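Alpha,alpha-trehalose-phosphate synthase (UDP-forming) (PDB 5UOF) belongs to glycosyltransferase family 20 and has the GT-B architecture of two Rossmann-like domains, each built around a largely parallel sheet flanked by helices. Local coordinates at residues W297-P309 with D339-E351. Numbering follows the deposited sequence.
Sequences WQGRVSLVQIAPP and DWTPIQYLNRKYE. With EDO (1,2-ethanediol), chain N; EDO (1,2-ethanediol), chain O.
Strands 301-306 and 343-346, paired in parallel through Leu303-Ile343 to Ile306-Leu346, open and close a beta-alpha-beta unit whose connecting helix is 314-335. Leu303 N donates to Pro342 O and Leu303 O accepts from Gln344 N (2.8 Å); Gln305 repeats this between Gln344 O and Leu346 N, and Ala307 N ends the series on Leu346 O. Strand 301-306 thus bonds to 343-346 through alternate residues, as parallel pairing requires, while its Ser302 and Val304 bond to strand 266-271 on the other side. Strand 343-346 forms one edge of this six-stranded Rossmann-like sheet of the GT-B fold. On the face of Leu303, Gln305, Ile343 and Tyr345, Leu303 CD2 lies beside Ile343 CG1, near helix 280-293, and Gln305 CG runs alongside Tyr345 CD1 (3.9 Å) before bending at chi2 (73°), its amide bonded to Ser270 and Asp272. On that of Val304, Ile306, Gln344 and Leu346, Val304 CG1 meets Leu346 CD1, and Ile306 CG2 meets the edge of the Tyr350 ring at CD2 (3.8 Å).

Ahead of the strands, the Trp340 indole is clasped between backbone and ring. Gly299 CA lies over its six-membered ring in a CH-pi contact, 3.7 Å from the centroid, and Pro342 CG sits against the opposite face, toward its rim. With CG anti to the backbone N (chi1 -180°), the indole reaches across so that NE1 makes two weak bonds, to Val301 O (2.9 Å) and Ser302 OG (3.1 Å). Ser302 OG in turn donates to a water that gives its own protons to Thr341 O and Gln344 OE1. Beyond the strands, a second water links Ala307 O to Asn347 ND2, which also donates to Tyr345 OH (2.7 Å).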
loop_
_atom_site.group_PDB
_atom_site.type_symbol
_atom_site.label_atom_id
_atom_site.label_comp_id
_atom_site.label_asym_id
_atom_site.label_seq_id
_atom_site.Cartn_x
_atom_site.Cartn_y
_atom_site.Cartn_z
ATOM N N TRP A 297 33.563 10.508 11.190
ATOM C CA TRP A 297 32.937 9.547 12.087
ATOM C C TRP A 297 33.533 8.152 11.977
ATOM O O TRP A 297 33.262 7.308 12.842
ATOM C CB TRP A 297 31.422 9.498 11.845
ATOM C CG TRP A 297 30.742 10.594 12.604
ATOM C CD1 TRP A 297 30.087 11.673 12.087
ATOM C CD2 TRP A 297 30.717 10.749 14.024
ATOM N NE1 TRP A 297 29.633 12.483 13.105
ATOM C CE2 TRP A 297 30.009 11.940 14.304
ATOM C CE3 TRP A 297 31.211 9.988 15.093
ATOM C CZ2 TRP A 297 29.792 12.396 15.612
ATOM C CZ3 TRP A 297 30.999 10.448 16.391
ATOM C CH2 TRP A 297 30.295 11.643 16.633
ATOM N N GLN A 298 34.320 7.882 10.943
ATOM C CA GLN A 298 34.931 6.569 10.799
ATOM C C GLN A 298 35.893 6.303 11.946
ATOM O O GLN A 298 36.765 7.124 12.247
ATOM C CB GLN A 298 35.647 6.478 9.447
ATOM C CG GLN A 298 34.653 6.375 8.289
ATOM C CD GLN A 298 35.334 6.337 6.934
ATOM O OE1 GLN A 298 36.407 5.753 6.783
ATOM N NE2 GLN A 298 34.722 6.980 5.946
ATOM N N GLY A 299 35.714 5.157 12.605
ATOM C CA GLY A 299 36.492 4.825 13.780
ATOM C C GLY A 299 36.047 5.504 15.059
ATOM O O GLY A 299 36.701 5.321 16.097
ATOM N N ARG A 300 34.975 6.292 15.021
ATOM C CA ARG A 300 34.517 7.041 16.177
ATOM C C ARG A 300 33.092 6.696 16.579
ATOM O O ARG A 300 32.582 7.269 17.546
ATOM C CB ARG A 300 34.627 8.546 15.914
ATOM C CG ARG A 300 36.066 8.995 15.646
ATOM C CD ARG A 300 36.190 10.507 15.694
ATOM N NE ARG A 300 36.225 11.011 17.065
ATOM C CZ ARG A 300 37.329 11.418 17.684
ATOM N NH1 ARG A 300 37.269 11.860 18.934
ATOM N NH2 ARG A 300 38.497 11.388 17.052
ATOM N N VAL A 301 32.433 5.798 15.851
ATOM C CA VAL A 301 31.077 5.362 16.168
ATOM C C VAL A 301 30.931 3.939 15.656
ATOM O O VAL A 301 31.563 3.548 14.671
ATOM C CB VAL A 301 30.014 6.306 15.546
ATOM C CG1 VAL A 301 30.171 6.371 14.031
ATOM C CG2 VAL A 301 28.599 5.873 15.909
ATOM N N SER A 302 30.105 3.154 16.337
ATOM C CA SER A 302 29.766 1.813 15.891
ATOM C C SER A 302 28.266 1.603 15.992
ATOM O O SER A 302 27.607 2.111 16.902
ATOM C CB SER A 302 30.460 0.729 16.727
ATOM O OG SER A 302 31.861 0.750 16.518
ATOM N N LEU A 303 27.743 0.827 15.059
ATOM C CA LEU A 303 26.348 0.420 15.084
ATOM C C LEU A 303 26.276 -1.001 15.625
ATOM O O LEU A 303 26.956 -1.892 15.119
ATOM C CB LEU A 303 25.735 0.500 13.680
ATOM C CG LEU A 303 24.377 -0.196 13.493
ATOM C CD1 LEU A 303 23.309 0.464 14.356
ATOM C CD2 LEU A 303 23.983 -0.145 12.001
ATOM N N VAL A 304 25.480 -1.203 16.676
ATOM C CA VAL A 304 25.179 -2.533 17.187
ATOM C C VAL A 304 23.744 -2.846 16.794
ATOM O O VAL A 304 22.813 -2.171 17.246
ATOM C CB VAL A 304 25.376 -2.614 18.709
ATOM C CG1 VAL A 304 24.824 -3.935 19.254
ATOM C CG2 VAL A 304 26.843 -2.518 19.050
ATOM N N GLN A 305 23.568 -3.847 15.935
ATOM C CA GLN A 305 22.250 -4.348 15.544
ATOM C C GLN A 305 22.040 -5.698 16.210
ATOM O O GLN A 305 22.762 -6.658 15.918
ATOM C CB GLN A 305 22.127 -4.479 14.026
ATOM C CG GLN A 305 20.812 -5.140 13.586
ATOM C CD GLN A 305 19.627 -4.226 13.767
ATOM O OE1 GLN A 305 19.597 -3.133 13.206
ATOM N NE2 GLN A 305 18.641 -4.661 14.559
ATOM N N ILE A 306 21.060 -5.768 17.105
ATOM C CA ILE A 306 20.680 -7.008 17.756
ATOM C C ILE A 306 19.404 -7.492 17.090
ATOM O O ILE A 306 18.482 -6.703 16.856
ATOM C CB ILE A 306 20.488 -6.809 19.269
ATOM C CG1 ILE A 306 21.840 -6.473 19.910
ATOM C CG2 ILE A 306 19.865 -8.060 19.918
ATOM C CD1 ILE A 306 21.726 -5.907 21.310
ATOM N N ALA A 307 19.371 -8.775 16.751
ATOM C CA ALA A 307 18.207 -9.396 16.120
ATOM C C ALA A 307 17.921 -10.685 16.873
ATOM O O ALA A 307 18.571 -11.714 16.622
ATOM C CB ALA A 307 18.437 -9.656 14.636
ATOM N N PRO A 308 17.001 -10.658 17.830
ATOM C CA PRO A 308 16.637 -11.875 18.543
ATOM C C PRO A 308 16.145 -12.919 17.558
ATOM O O PRO A 308 15.244 -12.638 16.759
ATOM C CB PRO A 308 15.508 -11.415 19.481
ATOM C CG PRO A 308 15.660 -9.918 19.570
ATOM C CD PRO A 308 16.216 -9.486 18.256
ATOM N N PRO A 309 16.742 -14.107 17.548
ATOM C CA PRO A 309 16.356 -15.114 16.550
ATOM C C PRO A 309 14.884 -15.494 16.670
ATOM O O PRO A 309 14.341 -15.619 17.769
ATOM C CB PRO A 309 17.270 -16.300 16.873
ATOM C CG PRO A 309 18.449 -15.686 17.573
ATOM C CD PRO A 309 17.872 -14.560 18.380
ATOM N N ASP A 339 41.232 -1.993 14.550
ATOM C CA ASP A 339 40.538 -2.093 15.827
ATOM C C ASP A 339 39.124 -1.532 15.751
ATOM O O ASP A 339 38.601 -1.028 16.744
ATOM C CB ASP A 339 41.333 -1.407 16.940
ATOM C CG ASP A 339 41.352 0.098 16.800
ATOM O OD1 ASP A 339 41.095 0.600 15.684
ATOM O OD2 ASP A 339 41.627 0.775 17.816
ATOM N N TRP A 340 38.477 -1.628 14.590
ATOM C CA TRP A 340 37.127 -1.088 14.465
ATOM C C TRP A 340 36.292 -1.955 13.538
ATOM O O TRP A 340 36.626 -2.087 12.354
ATOM C CB TRP A 340 37.156 0.345 13.952
ATOM C CG TRP A 340 35.795 0.953 13.808
ATOM C CD1 TRP A 340 34.790 0.967 14.742
ATOM C CD2 TRP A 340 35.301 1.662 12.671
ATOM N NE1 TRP A 340 33.703 1.647 14.246
ATOM C CE2 TRP A 340 33.990 2.077 12.973
ATOM C CE3 TRP A 340 35.842 1.981 11.419
ATOM C CZ2 TRP A 340 33.209 2.804 12.069
ATOM C CZ3 TRP A 340 35.064 2.702 10.518
ATOM C CH2 TRP A 340 33.763 3.105 10.847
ATOM N N THR A 341 35.210 -2.532 14.090
ATOM C CA THR A 341 34.141 -3.163 13.324
ATOM C C THR A 341 32.986 -2.168 13.224
ATOM O O THR A 341 32.341 -1.883 14.244
ATOM C CB THR A 341 33.681 -4.465 14.003
ATOM O OG1 THR A 341 34.711 -5.462 13.896
ATOM C CG2 THR A 341 32.404 -5.008 13.359
ATOM N N PRO A 342 32.719 -1.578 12.048
ATOM C CA PRO A 342 31.646 -0.566 11.958
ATOM C C PRO A 342 30.272 -1.067 12.384
ATOM O O PRO A 342 29.550 -0.353 13.101
ATOM C CB PRO A 342 31.669 -0.174 10.473
ATOM C CG PRO A 342 33.100 -0.404 10.054
ATOM C CD PRO A 342 33.593 -1.581 10.862
ATOM N N ILE A 343 29.870 -2.257 11.940
ATOM C CA ILE A 343 28.551 -2.808 12.243
ATOM C C ILE A 343 28.751 -4.129 12.969
ATOM O O ILE A 343 29.256 -5.100 12.385
ATOM C CB ILE A 343 27.686 -3.008 10.992
ATOM C CG1 ILE A 343 27.406 -1.668 10.313
ATOM C CG2 ILE A 343 26.347 -3.667 11.386
ATOM C CD1 ILE A 343 26.523 -1.809 9.053
ATOM N N GLN A 344 28.366 -4.164 14.242
ATOM C CA GLN A 344 28.270 -5.420 14.983
ATOM C C GLN A 344 26.850 -5.941 14.826
ATOM O O GLN A 344 25.901 -5.306 15.292
ATOM C CB GLN A 344 28.605 -5.216 16.458
ATOM C CG GLN A 344 29.997 -4.678 16.672
ATOM C CD GLN A 344 30.255 -4.329 18.125
ATOM O OE1 GLN A 344 30.625 -3.191 18.446
ATOM N NE2 GLN A 344 30.059 -5.304 19.010
ATOM N N TYR A 345 26.703 -7.081 14.162
ATOM C CA TYR A 345 25.392 -7.633 13.849
ATOM C C TYR A 345 25.268 -8.953 14.599
ATOM O O TYR A 345 25.971 -9.925 14.290
ATOM C CB TYR A 345 25.217 -7.795 12.337
ATOM C CG TYR A 345 23.999 -8.574 11.946
ATOM C CD1 TYR A 345 22.799 -8.410 12.621
ATOM C CD2 TYR A 345 24.052 -9.489 10.904
ATOM C CE1 TYR A 345 21.687 -9.144 12.274
ATOM C CE2 TYR A 345 22.947 -10.222 10.551
ATOM C CZ TYR A 345 21.772 -10.040 11.237
ATOM O OH TYR A 345 20.679 -10.777 10.887
ATOM N N LEU A 346 24.386 -8.971 15.601
ATOM C CA LEU A 346 24.332 -10.025 16.609
ATOM C C LEU A 346 22.979 -10.715 16.523
ATOM O O LEU A 346 21.957 -10.128 16.889
ATOM C CB LEU A 346 24.552 -9.434 18.002
ATOM C CG LEU A 346 25.960 -8.857 18.181
ATOM C CD1 LEU A 346 26.025 -7.921 19.386
ATOM C CD2 LEU A 346 26.955 -10.007 18.324
ATOM N N ASN A 347 22.987 -11.967 16.059
ATOM C CA ASN A 347 21.781 -12.786 15.954
ATOM C C ASN A 347 21.594 -13.542 17.270
ATOM O O ASN A 347 21.718 -14.766 17.348
ATOM C CB ASN A 347 21.895 -13.743 14.774
ATOM C CG ASN A 347 21.931 -13.025 13.445
ATOM O OD1 ASN A 347 22.950 -13.016 12.747
ATOM N ND2 ASN A 347 20.813 -12.416 13.083
ATOM N N ARG A 348 21.307 -12.773 18.322
ATOM C CA ARG A 348 21.395 -13.248 19.694
ATOM C C ARG A 348 20.258 -12.676 20.529
ATOM O O ARG A 348 19.782 -11.561 20.292
ATOM C CB ARG A 348 22.717 -12.830 20.372
ATOM C CG ARG A 348 23.973 -13.111 19.580
ATOM C CD ARG A 348 24.418 -14.552 19.746
ATOM N NE ARG A 348 25.571 -14.858 18.905
ATOM C CZ ARG A 348 25.511 -15.585 17.794
ATOM N NH1 ARG A 348 24.354 -16.097 17.389
ATOM N NH2 ARG A 348 26.611 -15.800 17.082
ATOM N N LYS A 349 19.874 -13.439 21.541
ATOM C CA LYS A 349 18.886 -13.019 22.525
ATOM C C LYS A 349 19.605 -12.539 23.781
ATOM O O LYS A 349 20.443 -13.259 24.334
ATOM C CB LYS A 349 17.940 -14.175 22.857
ATOM C CG LYS A 349 17.087 -13.976 24.107
ATOM C CD LYS A 349 15.989 -12.943 23.894
ATOM C CE LYS A 349 15.113 -12.798 25.137
ATOM N NZ LYS A 349 14.383 -14.059 25.484
ATOM N N TYR A 350 19.282 -11.325 24.232
ATOM C CA TYR A 350 19.825 -10.782 25.476
ATOM C C TYR A 350 18.704 -10.531 26.473
ATOM O O TYR A 350 17.591 -10.175 26.081
ATOM C CB TYR A 350 20.589 -9.465 25.227
ATOM C CG TYR A 350 21.782 -9.680 24.338
ATOM C CD1 TYR A 350 22.990 -10.114 24.867
ATOM C CD2 TYR A 350 21.694 -9.486 22.963
ATOM C CE1 TYR A 350 24.082 -10.334 24.064
ATOM C CE2 TYR A 350 22.781 -9.708 22.146
ATOM C CZ TYR A 350 23.971 -10.130 22.703
ATOM O OH TYR A 350 25.056 -10.374 21.900
ATOM N N GLU A 351 19.006 -10.724 27.763
ATOM C CA GLU A 351 18.094 -10.327 28.830
ATOM C C GLU A 351 17.567 -8.919 28.599
ATOM O O GLU A 351 18.311 -8.019 28.204
ATOM C CB GLU A 351 18.798 -10.350 30.183
ATOM C CG GLU A 351 18.948 -11.674 30.843
ATOM C CD GLU A 351 19.513 -11.488 32.233
ATOM O OE1 GLU A 351 18.848 -10.825 33.060
ATOM O OE2 GLU A 351 20.640 -11.958 32.481
HETATM C C1 EDO N . 37.844 -4.731 15.622
HETATM O O1 EDO N . 37.322 -5.336 14.432
HETATM C C2 EDO N . 38.150 -5.805 16.657
HETATM O O2 EDO N . 36.966 -6.578 16.878
HETATM C C1 EDO O . 23.502 -14.204 24.540
HETATM O O1 EDO O . 22.737 -14.939 23.581
HETATM C C2 EDO O . 24.965 -14.531 24.298
HETATM O O2 EDO O . 25.615 -14.697 25.559
HETATM O O HOH W 1 32.401 -1.858 16.821
HETATM O O HOH W 2 18.660 -13.268 14.404
#